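Local coordinates for tyrocidine synthase 2 (Brevibacillus parabrevis, PDB 6TA8), which is a nonribosomal peptide synthetase, modelled here as a condensation domain built of two lobes that meet across a cleft, at residues Arg173-Asp178 against Arg318-Phe323; Asp84-Val89 against His164-Gly169; Lys197-Lys202 against Asn312-Thr317; Asn301-Gly306 against Ser384-Gly389. All coordinates share one frame; numbering follows the deposited sequence.

Interaction 1: residues Arg173-Asp178 against Arg318-Phe323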
loop_
_atom_site.group_PDB
_atom_site.type_symbol
_atom_site.label_atom_id
_atom_site.label_comp_id
_atom_site.label_asym_id
_atom_site.label_seq_id
_atom_site.Cartn_x
_atom_site.Cartn_y
_atom_site.Cartn_z
ATOM N N ARG A 173 -9.724 -3.886 2.300
ATOM C CA ARG A 173 -10.628 -4.988 1.988
ATOM C C ARG A 173 -11.494 -5.342 3.192
ATOM O O ARG A 173 -12.673 -5.684 3.036
ATOM C CB ARG A 173 -9.834 -6.207 1.519
ATOM C CG ARG A 173 -8.698 -5.878 0.569
ATOM C CD ARG A 173 -7.750 -7.055 0.424
ATOM N NE ARG A 173 -7.790 -7.626 -0.918
ATOM C CZ ARG A 173 -6.853 -7.428 -1.839
ATOM N NH1 ARG A 173 -6.964 -7.986 -3.036
ATOM N NH2 ARG A 173 -5.802 -6.669 -1.560
ATOM N N ILE A 174 -10.929 -5.264 4.401
ATOM C CA ILE A 174 -11.732 -5.464 5.604
ATOM C C ILE A 174 -12.756 -4.348 5.751
ATOM O O ILE A 174 -13.870 -4.578 6.237
ATOM C CB ILE A 174 -10.820 -5.562 6.841
ATOM C CG1 ILE A 174 -9.731 -6.610 6.622
ATOM C CG2 ILE A 174 -11.630 -5.893 8.084
ATOM C CD1 ILE A 174 -8.702 -6.655 7.728
ATOM N N LEU A 175 -12.405 -3.130 5.333
ATOM C CA LEU A 175 -13.349 -2.019 5.398
ATOM C C LEU A 175 -14.513 -2.232 4.439
ATOM O O LEU A 175 -15.676 -2.025 4.806
ATOM C CB LEU A 175 -12.633 -0.705 5.092
ATOM C CG LEU A 175 -11.959 -0.001 6.269
ATOM C CD1 LEU A 175 -11.485 1.380 5.852
ATOM C CD2 LEU A 175 -12.909 0.090 7.450
ATOM N N PHE A 176 -14.218 -2.642 3.202
ATOM C CA PHE A 176 -15.278 -2.881 2.227
ATOM C C PHE A 176 -16.223 -3.979 2.698
ATOM O O PHE A 176 -17.431 -3.918 2.447
ATOM C CB PHE A 176 -14.675 -3.246 0.870
ATOM C CG PHE A 176 -13.730 -2.214 0.322
ATOM C CD1 PHE A 176 -13.905 -0.870 0.604
ATOM C CD2 PHE A 176 -12.666 -2.592 -0.482
ATOM C CE1 PHE A 176 -13.035 0.079 0.098
ATOM C CE2 PHE A 176 -11.792 -1.650 -0.992
ATOM C CZ PHE A 176 -11.977 -0.313 -0.701
ATOM N N GLU A 177 -15.688 -4.992 3.382
ATOM C CA GLU A 177 -16.532 -6.067 3.891
ATOM C C GLU A 177 -17.397 -5.582 5.049
ATOM O O GLU A 177 -18.616 -5.781 5.053
ATOM C CB GLU A 177 -15.665 -7.251 4.327
ATOM C CG GLU A 177 -15.251 -8.184 3.198
ATOM C CD GLU A 177 -14.190 -9.183 3.629
ATOM O OE1 GLU A 177 -12.986 -8.886 3.464
ATOM O OE2 GLU A 177 -14.557 -10.264 4.135
ATOM N N ASP A 178 -16.778 -4.934 6.037
ATOM C CA ASP A 178 -17.504 -4.565 7.247
ATOM C C ASP A 178 -18.503 -3.443 6.985
ATOM O O ASP A 178 -19.599 -3.440 7.557
ATOM C CB ASP A 178 -16.517 -4.168 8.346
ATOM C CG ASP A 178 -15.784 -5.363 8.929
ATOM O OD1 ASP A 178 -15.964 -6.487 8.411
ATOM O OD2 ASP A 178 -15.027 -5.180 9.907
ATOM N N ARG A 318 -8.439 -10.022 10.559
ATOM C CA ARG A 318 -9.435 -8.958 10.566
ATOM C C ARG A 318 -8.908 -7.674 11.201
ATOM O O ARG A 318 -9.702 -6.806 11.577
ATOM C CB ARG A 318 -10.697 -9.421 11.294
ATOM C CG ARG A 318 -11.263 -10.738 10.792
ATOM C CD ARG A 318 -11.832 -10.594 9.393
ATOM N NE ARG A 318 -13.001 -9.720 9.372
ATOM C CZ ARG A 318 -13.673 -9.399 8.272
ATOM N NH1 ARG A 318 -13.293 -9.882 7.096
ATOM N NH2 ARG A 318 -14.725 -8.595 8.346
ATOM N N THR A 319 -7.591 -7.541 11.332
ATOM C CA THR A 319 -6.988 -6.387 11.984
ATOM C C THR A 319 -6.679 -5.308 10.953
ATOM O O THR A 319 -6.092 -5.590 9.904
ATOM C CB THR A 319 -5.712 -6.790 12.725
ATOM O OG1 THR A 319 -6.037 -7.704 13.780
ATOM C CG2 THR A 319 -5.028 -5.566 13.318
ATOM N N ILE A 320 -7.078 -4.076 11.256
ATOM C CA ILE A 320 -6.841 -2.930 10.388
ATOM C C ILE A 320 -5.636 -2.165 10.918
ATOM O O ILE A 320 -5.539 -1.899 12.122
ATOM C CB ILE A 320 -8.086 -2.030 10.307
ATOM C CG1 ILE A 320 -9.167 -2.709 9.463
ATOM C CG2 ILE A 320 -7.736 -0.660 9.739
ATOM C CD1 ILE A 320 -10.388 -1.857 9.236
ATOM N N GLY A 321 -4.714 -1.828 10.026
ATOM C CA GLY A 321 -3.509 -1.125 10.422
ATOM C C GLY A 321 -2.583 -0.987 9.237
ATOM O O GLY A 321 -2.890 -1.424 8.125
ATOM N N TRP A 322 -1.437 -0.359 9.491
ATOM C CA TRP A 322 -0.390 -0.195 8.482
ATOM C C TRP A 322 0.661 -1.272 8.733
ATOM O O TRP A 322 1.606 -1.080 9.499
ATOM C CB TRP A 322 0.206 1.207 8.526
ATOM C CG TRP A 322 0.970 1.566 7.283
ATOM C CD1 TRP A 322 1.010 0.860 6.116
ATOM C CD2 TRP A 322 1.806 2.714 7.086
ATOM N NE1 TRP A 322 1.816 1.497 5.204
ATOM C CE2 TRP A 322 2.315 2.638 5.775
ATOM C CE3 TRP A 322 2.169 3.799 7.888
ATOM C CZ2 TRP A 322 3.169 3.606 5.248
ATOM C CZ3 TRP A 322 3.017 4.759 7.363
ATOM C CH2 TRP A 322 3.508 4.655 6.057
ATOM N N PHE A 323 0.488 -2.417 8.075
ATOM C CA PHE A 323 1.362 -3.569 8.246
ATOM C C PHE A 323 2.412 -3.682 7.147
ATOM O O PHE A 323 3.111 -4.696 7.080
ATOM C CB PHE A 323 0.534 -4.856 8.296
ATOM C CG PHE A 323 -0.257 -5.026 9.562
ATOM C CD1 PHE A 323 -1.378 -4.248 9.808
ATOM C CD2 PHE A 323 0.112 -5.975 10.499
ATOM C CE1 PHE A 323 -2.108 -4.408 10.972
ATOM C CE2 PHE A 323 -0.613 -6.141 11.662
ATOM C CZ PHE A 323 -1.724 -5.357 11.900
#

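Interaction 2: residues Asp84-Val89 against His164-Gly169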
loop_
_atom_site.group_PDB
_atom_site.type_symbol
_atom_site.label_atom_id
_atom_site.label_comp_id
_atom_site.label_asym_id
_atom_site.label_seq_id
_atom_site.Cartn_x
_atom_site.Cartn_y
_atom_site.Cartn_z
ATOM N N ASP A 84 -10.025 -0.679 16.481
ATOM C CA ASP A 84 -9.496 0.312 17.411
ATOM C C ASP A 84 -8.372 1.151 16.815
ATOM O O ASP A 84 -8.134 2.264 17.294
ATOM C CB ASP A 84 -9.001 -0.379 18.683
ATOM C CG ASP A 84 -10.098 -1.150 19.390
ATOM O OD1 ASP A 84 -10.885 -0.527 20.133
ATOM O OD2 ASP A 84 -10.174 -2.382 19.199
ATOM N N ALA A 85 -7.679 0.650 15.790
ATOM C CA ALA A 85 -6.574 1.405 15.208
ATOM C C ALA A 85 -7.034 2.698 14.544
ATOM O O ALA A 85 -6.227 3.621 14.397
ATOM C CB ALA A 85 -5.820 0.546 14.194
ATOM N N LEU A 86 -8.302 2.786 14.143
ATOM C CA LEU A 86 -8.815 3.992 13.504
ATOM C C LEU A 86 -9.047 5.132 14.487
ATOM O O LEU A 86 -9.356 6.247 14.052
ATOM C CB LEU A 86 -10.116 3.679 12.758
ATOM C CG LEU A 86 -10.008 2.638 11.640
ATOM C CD1 LEU A 86 -11.364 2.377 11.000
ATOM C CD2 LEU A 86 -8.992 3.073 10.591
ATOM N N ARG A 87 -8.906 4.886 15.791
ATOM C CA ARG A 87 -9.023 5.920 16.812
ATOM C C ARG A 87 -7.663 6.434 17.269
ATOM O O ARG A 87 -7.530 6.922 18.396
ATOM C CB ARG A 87 -9.814 5.397 18.011
ATOM C CG ARG A 87 -11.196 4.875 17.671
ATOM C CD ARG A 87 -12.009 4.621 18.927
ATOM N NE ARG A 87 -11.268 3.812 19.890
ATOM C CZ ARG A 87 -11.311 2.485 19.938
ATOM N NH1 ARG A 87 -12.064 1.811 19.079
ATOM N NH2 ARG A 87 -10.600 1.829 20.844
ATOM N N MET A 88 -6.651 6.339 16.414
ATOM C CA MET A 88 -5.286 6.668 16.792
ATOM C C MET A 88 -5.004 8.156 16.615
ATOM O O MET A 88 -5.538 8.809 15.716
ATOM C CB MET A 88 -4.291 5.857 15.961
ATOM C CG MET A 88 -2.919 5.699 16.595
ATOM S SD MET A 88 -2.828 4.285 17.712
ATOM C CE MET A 88 -3.500 2.999 16.667
ATOM N N VAL A 89 -4.149 8.682 17.494
ATOM C CA VAL A 89 -3.629 10.039 17.390
ATOM C C VAL A 89 -2.131 9.991 17.664
ATOM O O VAL A 89 -1.622 9.070 18.305
ATOM C CB VAL A 89 -4.322 11.021 18.361
ATOM C CG1 VAL A 89 -5.756 11.283 17.921
ATOM C CG2 VAL A 89 -4.279 10.483 19.784
ATOM N N HIS A 164 -2.628 7.320 6.067
ATOM C CA HIS A 164 -1.947 6.063 5.777
ATOM C C HIS A 164 -1.315 5.421 7.007
ATOM O O HIS A 164 -0.869 4.273 6.921
ATOM C CB HIS A 164 -0.876 6.290 4.710
ATOM C CG HIS A 164 -0.540 5.066 3.917
ATOM N ND1 HIS A 164 -0.891 3.795 4.321
ATOM C CD2 HIS A 164 0.115 4.918 2.741
ATOM C CE1 HIS A 164 -0.469 2.919 3.429
ATOM N NE2 HIS A 164 0.146 3.573 2.460
ATOM N N LEU A 165 -1.269 6.121 8.141
ATOM C CA LEU A 165 -0.600 5.594 9.322
ATOM C C LEU A 165 -1.380 4.483 10.013
ATOM O O LEU A 165 -0.840 3.862 10.934
ATOM C CB LEU A 165 -0.334 6.725 10.318
ATOM C CG LEU A 165 1.002 7.458 10.189
ATOM C CD1 LEU A 165 1.049 8.642 11.143
ATOM C CD2 LEU A 165 2.162 6.507 10.450
ATOM N N VAL A 166 -2.620 4.214 9.602
ATOM C CA VAL A 166 -3.464 3.258 10.314
ATOM C C VAL A 166 -4.191 2.331 9.346
ATOM O O VAL A 166 -5.080 1.575 9.756
ATOM C CB VAL A 166 -4.476 3.987 11.218
ATOM C CG1 VAL A 166 -3.777 4.622 12.412
ATOM C CG2 VAL A 166 -5.242 5.035 10.423
ATOM N N VAL A 167 -3.830 2.375 8.062
ATOM C CA VAL A 167 -4.488 1.564 7.043
ATOM C C VAL A 167 -3.467 1.137 6.000
ATOM O O VAL A 167 -2.445 1.794 5.790
ATOM C CB VAL A 167 -5.653 2.313 6.348
ATOM C CG1 VAL A 167 -6.892 2.338 7.231
ATOM C CG2 VAL A 167 -5.225 3.718 5.961
ATOM N N ASP A 168 -3.760 0.023 5.333
ATOM C CA ASP A 168 -2.994 -0.427 4.178
ATOM C C ASP A 168 -3.950 -1.139 3.224
ATOM O O ASP A 168 -5.171 -1.091 3.395
ATOM C CB ASP A 168 -1.809 -1.304 4.607
ATOM C CG ASP A 168 -2.233 -2.531 5.400
ATOM O OD1 ASP A 168 -3.442 -2.722 5.637
ATOM O OD2 ASP A 168 -1.339 -3.312 5.791
ATOM N N GLY A 169 -3.386 -1.810 2.218
ATOM C CA GLY A 169 -4.217 -2.424 1.190
ATOM C C GLY A 169 -5.168 -3.470 1.740
ATOM O O GLY A 169 -6.358 -3.477 1.417
#

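Interaction 3: residues Lys197-Lys202 against Asn312-Thr317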
loop_
_atom_site.group_PDB
_atom_site.type_symbol
_atom_site.label_atom_id
_atom_site.label_comp_id
_atom_site.label_asym_id
_atom_site.label_seq_id
_atom_site.Cartn_x
_atom_site.Cartn_y
_atom_site.Cartn_z
ATOM N N LYS A 197 -13.289 -9.702 16.844
ATOM C CA LYS A 197 -12.026 -8.997 16.683
ATOM C C LYS A 197 -10.861 -9.977 16.679
ATOM O O LYS A 197 -10.815 -10.922 17.471
ATOM C CB LYS A 197 -11.828 -7.980 17.808
ATOM C CG LYS A 197 -12.858 -6.866 17.863
ATOM C CD LYS A 197 -12.414 -5.790 18.842
ATOM C CE LYS A 197 -13.499 -4.755 19.071
ATOM N NZ LYS A 197 -12.995 -3.622 19.895
ATOM N N THR A 198 -9.913 -9.745 15.779
ATOM C CA THR A 198 -8.651 -10.465 15.797
ATOM C C THR A 198 -7.692 -9.730 16.736
ATOM O O THR A 198 -8.119 -8.930 17.572
ATOM C CB THR A 198 -8.109 -10.610 14.372
ATOM O OG1 THR A 198 -8.244 -9.365 13.676
ATOM C CG2 THR A 198 -8.873 -11.692 13.622
ATOM N N ASP A 199 -6.393 -9.985 16.613
ATOM C CA ASP A 199 -5.426 -9.344 17.495
ATOM C C ASP A 199 -5.362 -7.849 17.209
ATOM O O ASP A 199 -5.289 -7.429 16.050
ATOM C CB ASP A 199 -4.049 -9.981 17.329
ATOM C CG ASP A 199 -3.972 -11.367 17.943
ATOM O OD1 ASP A 199 -4.669 -11.609 18.951
ATOM O OD2 ASP A 199 -3.216 -12.212 17.420
ATOM N N SER A 200 -5.397 -7.048 18.269
ATOM C CA SER A 200 -5.350 -5.603 18.122
ATOM C C SER A 200 -3.991 -5.160 17.588
ATOM O O SER A 200 -2.987 -5.873 17.690
ATOM C CB SER A 200 -5.630 -4.920 19.461
ATOM O OG SER A 200 -4.561 -5.121 20.368
ATOM N N PHE A 201 -3.971 -3.959 17.004
ATOM C CA PHE A 201 -2.715 -3.382 16.542
ATOM C C PHE A 201 -1.771 -3.078 17.697
ATOM O O PHE A 201 -0.554 -3.027 17.491
ATOM C CB PHE A 201 -2.982 -2.111 15.734
ATOM C CG PHE A 201 -1.770 -1.580 15.024
ATOM C CD1 PHE A 201 -1.354 -2.137 13.825
ATOM C CD2 PHE A 201 -1.044 -0.527 15.556
ATOM C CE1 PHE A 201 -0.238 -1.653 13.171
ATOM C CE2 PHE A 201 0.072 -0.039 14.906
ATOM C CZ PHE A 201 0.475 -0.603 13.712
ATOM N N LYS A 202 -2.306 -2.871 18.903
ATOM C CA LYS A 202 -1.452 -2.701 20.072
ATOM C C LYS A 202 -0.757 -4.006 20.438
ATOM O O LYS A 202 0.416 -4.004 20.830
ATOM C CB LYS A 202 -2.276 -2.179 21.250
ATOM C CG LYS A 202 -1.484 -1.989 22.533
ATOM C CD LYS A 202 -2.401 -1.693 23.709
ATOM C CE LYS A 202 -1.617 -1.563 25.004
ATOM N NZ LYS A 202 -2.516 -1.414 26.183
ATOM N N ASN A 312 4.157 -16.344 18.759
ATOM C CA ASN A 312 3.065 -16.091 19.698
ATOM C C ASN A 312 1.690 -16.383 19.108
ATOM O O ASN A 312 0.676 -15.989 19.700
ATOM C CB ASN A 312 3.099 -14.655 20.237
ATOM C CG ASN A 312 2.398 -14.517 21.575
ATOM O OD1 ASN A 312 3.034 -14.544 22.629
ATOM N ND2 ASN A 312 1.079 -14.366 21.538
ATOM N N GLU A 313 1.626 -17.067 17.962
ATOM C CA GLU A 313 0.360 -17.471 17.341
ATOM C C GLU A 313 -0.555 -16.273 17.090
ATOM O O GLU A 313 -1.772 -16.350 17.271
ATOM C CB GLU A 313 -0.355 -18.529 18.185
ATOM C CG GLU A 313 0.509 -19.726 18.546
ATOM C CD GLU A 313 0.770 -19.825 20.037
ATOM O OE1 GLU A 313 -0.077 -19.351 20.823
ATOM O OE2 GLU A 313 1.821 -20.380 20.422
ATOM N N MET A 314 0.034 -15.158 16.667
ATOM C CA MET A 314 -0.742 -13.952 16.414
ATOM C C MET A 314 -1.672 -14.149 15.221
ATOM O O MET A 314 -1.389 -14.921 14.301
ATOM C CB MET A 314 0.186 -12.763 16.164
ATOM C CG MET A 314 1.172 -12.499 17.288
ATOM S SD MET A 314 0.367 -12.027 18.830
ATOM C CE MET A 314 -0.246 -10.395 18.409
ATOM N N ASN A 315 -2.796 -13.436 15.247
ATOM C CA ASN A 315 -3.806 -13.524 14.195
ATOM C C ASN A 315 -4.269 -12.113 13.860
ATOM O O ASN A 315 -4.953 -11.475 14.667
ATOM C CB ASN A 315 -4.982 -14.398 14.634
ATOM C CG ASN A 315 -6.035 -14.545 13.555
ATOM O OD1 ASN A 315 -5.763 -14.337 12.373
ATOM N ND2 ASN A 315 -7.246 -14.910 13.958
ATOM N N VAL A 316 -3.905 -11.628 12.673
ATOM C CA VAL A 316 -4.284 -10.285 12.245
ATOM C C VAL A 316 -5.058 -10.361 10.934
ATOM O O VAL A 316 -4.861 -9.535 10.035
ATOM C CB VAL A 316 -3.051 -9.374 12.103
ATOM C CG1 VAL A 316 -2.567 -8.918 13.473
ATOM C CG2 VAL A 316 -1.940 -10.093 11.353
ATOM N N THR A 317 -5.950 -11.348 10.819
ATOM C CA THR A 317 -6.736 -11.489 9.597
ATOM C C THR A 317 -7.762 -10.371 9.464
ATOM O O THR A 317 -7.948 -9.819 8.373
ATOM C CB THR A 317 -7.424 -12.854 9.564
ATOM O OG1 THR A 317 -8.015 -13.128 10.841
ATOM C CG2 THR A 317 -6.421 -13.949 9.229
#

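Interaction 4: residues Asn301-Gly306 against Ser384-Gly389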
loop_
_atom_site.group_PDB
_atom_site.type_symbol
_atom_site.label_atom_id
_atom_site.label_comp_id
_atom_site.label_asym_id
_atom_site.label_seq_id
_atom_site.Cartn_x
_atom_site.Cartn_y
_atom_site.Cartn_z
ATOM N N ASN A 301 12.520 -1.903 -4.331
ATOM C CA ASN A 301 11.943 -1.819 -2.990
ATOM C C ASN A 301 10.549 -2.430 -3.049
ATOM O O ASN A 301 9.552 -1.743 -3.276
ATOM C CB ASN A 301 11.913 -0.375 -2.505
ATOM C CG ASN A 301 11.481 -0.251 -1.055
ATOM O OD1 ASN A 301 10.339 -0.552 -0.707
ATOM N ND2 ASN A 301 12.392 0.204 -0.203
ATOM N N LEU A 302 10.479 -3.742 -2.841
ATOM C CA LEU A 302 9.211 -4.452 -2.922
ATOM C C LEU A 302 8.483 -4.397 -1.585
ATOM O O LEU A 302 9.101 -4.492 -0.520
ATOM C CB LEU A 302 9.441 -5.904 -3.344
ATOM C CG LEU A 302 8.193 -6.770 -3.530
ATOM C CD1 LEU A 302 7.543 -6.509 -4.877
ATOM C CD2 LEU A 302 8.542 -8.238 -3.401
ATOM N N GLU A 303 7.165 -4.239 -1.646
ATOM C CA GLU A 303 6.332 -4.128 -0.458
ATOM C C GLU A 303 5.473 -5.376 -0.304
ATOM O O GLU A 303 4.887 -5.862 -1.276
ATOM C CB GLU A 303 5.441 -2.885 -0.526
ATOM C CG GLU A 303 6.209 -1.580 -0.687
ATOM C CD GLU A 303 5.308 -0.360 -0.640
ATOM O OE1 GLU A 303 4.075 -0.522 -0.755
ATOM O OE2 GLU A 303 5.836 0.762 -0.485
ATOM N N GLY A 304 5.404 -5.891 0.927
ATOM C CA GLY A 304 4.593 -7.043 1.241
ATOM C C GLY A 304 3.521 -6.697 2.263
ATOM O O GLY A 304 3.528 -5.621 2.874
ATOM N N HIS A 305 2.588 -7.635 2.444
ATOM C CA HIS A 305 1.481 -7.408 3.370
ATOM C C HIS A 305 1.972 -7.233 4.800
ATOM O O HIS A 305 1.369 -6.482 5.575
ATOM C CB HIS A 305 0.479 -8.561 3.289
ATOM C CG HIS A 305 -0.303 -8.593 2.014
ATOM N ND1 HIS A 305 -1.350 -9.467 1.806
ATOM C CD2 HIS A 305 -0.195 -7.860 0.881
ATOM C CE1 HIS A 305 -1.850 -9.271 0.599
ATOM N NE2 HIS A 305 -1.168 -8.302 0.017
ATOM N N GLY A 306 3.055 -7.915 5.168
ATOM C CA GLY A 306 3.630 -7.772 6.489
ATOM C C GLY A 306 2.869 -8.446 7.606
ATOM O O GLY A 306 3.218 -8.254 8.775
ATOM N N SER A 384 10.231 1.351 -6.513
ATOM C CA SER A 384 9.336 0.710 -5.561
ATOM C C SER A 384 8.261 -0.051 -6.322
ATOM O O SER A 384 7.658 0.487 -7.257
ATOM C CB SER A 384 8.698 1.739 -4.624
ATOM O OG SER A 384 7.858 1.109 -3.672
ATOM N N PHE A 385 8.029 -1.300 -5.927
ATOM C CA PHE A 385 7.006 -2.141 -6.528
ATOM C C PHE A 385 6.017 -2.587 -5.461
ATOM O O PHE A 385 6.398 -2.843 -4.314
ATOM C CB PHE A 385 7.619 -3.365 -7.217
ATOM C CG PHE A 385 6.664 -4.094 -8.119
ATOM C CD1 PHE A 385 6.510 -3.711 -9.441
ATOM C CD2 PHE A 385 5.915 -5.159 -7.645
ATOM C CE1 PHE A 385 5.632 -4.378 -10.273
ATOM C CE2 PHE A 385 5.035 -5.830 -8.471
ATOM C CZ PHE A 385 4.894 -5.438 -9.787
ATOM N N ASN A 386 4.746 -2.680 -5.847
ATOM C CA ASN A 386 3.683 -3.069 -4.926
ATOM C C ASN A 386 2.535 -3.652 -5.732
ATOM O O ASN A 386 1.967 -2.965 -6.586
ATOM C CB ASN A 386 3.206 -1.874 -4.096
ATOM C CG ASN A 386 2.108 -2.245 -3.116
ATOM O OD1 ASN A 386 1.982 -3.403 -2.717
ATOM N ND2 ASN A 386 1.310 -1.260 -2.722
ATOM N N TYR A 387 2.197 -4.909 -5.461
ATOM C CA TYR A 387 1.068 -5.578 -6.092
ATOM C C TYR A 387 -0.115 -5.552 -5.133
ATOM O O TYR A 387 -0.037 -6.107 -4.031
ATOM C CB TYR A 387 1.420 -7.014 -6.475
ATOM C CG TYR A 387 0.256 -7.781 -7.059
ATOM C CD1 TYR A 387 -0.287 -7.424 -8.285
ATOM C CD2 TYR A 387 -0.303 -8.856 -6.381
ATOM C CE1 TYR A 387 -1.353 -8.117 -8.824
ATOM C CE2 TYR A 387 -1.370 -9.556 -6.911
ATOM C CZ TYR A 387 -1.892 -9.182 -8.132
ATOM O OH TYR A 387 -2.953 -9.877 -8.666
ATOM N N LEU A 388 -1.205 -4.912 -5.553
ATOM C CA LEU A 388 -2.356 -4.706 -4.685
ATOM C C LEU A 388 -3.361 -5.850 -4.727
ATOM O O LEU A 388 -4.212 -5.938 -3.836
ATOM C CB LEU A 388 -3.063 -3.398 -5.056
ATOM C CG LEU A 388 -2.210 -2.131 -4.961
ATOM C CD1 LEU A 388 -2.661 -1.098 -5.981
ATOM C CD2 LEU A 388 -2.256 -1.553 -3.553
ATOM N N GLY A 389 -3.287 -6.721 -5.730
ATOM C CA GLY A 389 -4.225 -7.818 -5.843
ATOM C C GLY A 389 -5.404 -7.490 -6.736
ATOM O O GLY A 389 -5.530 -6.400 -7.299
#

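Interaction 1: residues Arg173-Asp178 against Arg318-Phe323
R318 bends at chi2 and chi3 (-69° and -66°), which turns its guanidinium back onto helix 169-187, where the carboxylates of E177 and D178 meet it near its plane. NH1 of R318 lies 3.2 Å from OE2 of E177, a weak hydrogen bond within a salt bridge; the E177 side chain comes in at about a right angle. The D178 and R318 side chains run toward each other from opposite directions, OD1 meeting NH2 in a second salt bridge, modelled too short for its length to be trusted. D178 OD2 has a further partner in H83. The branch CG2 of I174 sits over the centre of one guanidinium face, 4.0 Å above the plane. The contact thus ties a helix of the condensation domain to the loop between strands 297-304 and 325-332 through a charged network with an apolar floor. The other branch of I174 runs along the loop backbone, CD1 in van der Waals contact with T319 O (3.6 Å), an oxygen that takes a hydrogen bond from R307. Beside the charged pairs, CD1 of I320 meets CD2 of L175 at 3.7 Å, the two side chains crossing at about a right angle. I320 also packs on I174, CG1 to CB 4.2 Å.

Interaction 2: residues Asp84-Val89 against His164-Gly169
A85 and V166 bring the two backbones to 6.1 Å between CA atoms, where a single 3-10 turn, 84-86, faces the loop between strand 155-163 and helix 169-187, with no hydrogen bond linking the two segments. That loop carries the HHxxxDG sequence motif of condensation domains, here running from H163 to G169. V166, a middle residue of the motif, is buried against the turn: its CG1 lies 3.3 Å from A85 O and 3.8 Å from M88 CB. Its CG2 faces L86, whose CD2 spans both valines of the loop, reaching CG1 of V167 at 4.0 Å, with the L86 and V167 side chains crossing nearly at right angles. L86 also packs on I79 and V80 of helix 69-82, while M88 begins strand 88-91 and touches Q99 and N101 of the adjacent strand. R87 turns away from the loop and grips its own segment, NH1 donating to D84 OD1 at 2.8 Å from above the carboxylate plane, part of an R87-D84 salt bridge. At the far end of the motif, D168 is the N-cap of helix 169-187, and its OD2 pairs with R307 in a salt bridge and accepts a hydrogen bond from F323 N. H164 ND1 gives its hydrogen to V167 O at 2.9 Å, the oxygen lying in the plane of the imidazole ring.

Interaction 3: residues Lys197-Lys202 against Asn312-Thr317
Two hydrogen bonds pair D199 with N315, each residue giving its backbone N-H to the other. D199 N meets the carbonyl oxygen of N315 at 2.8 Å, nearly in line with the C=O bond (177°). In return, N315 N reaches the side-chain atom OD2 of D199, modelled at 2.5 Å, a length probably too short to be exact, approaching on the anti side and 32° out of the carboxylate plane. The other carboxylate oxygen, OD1, is taken by S26, so both oxygens are held and the group's rotation is restrained. Within 312-317, T317 OG1 donates to N315 OD1 at 3.0 Å, so the amide oxygen of N315 is held by T317 of its own segment.

Van der Waals contacts flank the polar pair. The methyl CG2 of T198 stands against T317 OG1 at 3.2 Å and N315 ND2 at 3.6 Å, crossing both side chains at about a right angle. The T198 hydroxyl is bonded instead to the hydroxyl of T319. M314, bent at chi2 and chi3, curls back so that CE lies 3.6 Å from D199 OD2.

The contact clips two loops of the condensation domain together beside helix 201-212. S200 is the N-cap of that helix, its OG receiving a hydrogen bond from D203 N, and M314 leans on D203 and Q207 while V316 touches W204. The 312-317 loop itself belongs to the long connection from strand 297-304 to strand 325-332.

Interaction 4: residues Asn301-Gly306 against Ser384-Gly389
Neighbouring parallel strands of a six-stranded mixed sheet meet here, strand 297-304 against strand 383-390, with N301 paired to S384 and L302 to F385. The axes of the two short strand segments approach to 4.6 Å at an angle of 27°. F385 N donates to N301 O at 3.1 Å, from well above the carbonyl plane, and F385 O then accepts a bond from E303 N at 3.1 Å, close to straight at the carbonyl (165°). F385 thus uses its own N-H and C=O to bond the residues before and after L302, as in a parallel pair. S384 OG adds a weak bond to the same N301 O. On one face of this sheet L302 and F385 lie side by side, both with CG trans to the backbone N, so that L302 CD1 touches the ring edge at CD2, 3.5 Å away. Helix 277-293 covers that face, L281 and L285 packing on F385. On the other face, S384 and N301 both touch F419. The extended chain of E303 brings its carboxylate across N386 at a slant: OE1 lies 3.5 Å from ND2, at an angle too poor for a hydrogen bond, with the planes 47° apart. Its other oxygen, OE2, is held by Q326 NE2 on strand 325-332.

Interactions 1, 2 and 3 cluster on one side of the chain's centre, with interaction 1 about 10 Å from interaction 2 and about 12 Å from interaction 3, centre to centre. The loop 312-323 joins interactions 3 and 1, and at its end F323 N meets D168 OD2 at 3.1 Å, linking it to the HHxxxDG motif of interaction 2. In condensation domains this motif marks the active-site region, which interaction 2 therefore probably borders. T319 OG1 is hydrogen-bonded to D199 O and T198 OG1, tying interaction 1 to interaction 3. A 3.2 Å salt bridge, D84 OD2 to K197 NZ, ties interactions 2 and 3. Interaction 4 lies about 17 Å from interaction 1 between centres, yet R173 NH2 reaches L388 O at 2.9 Å.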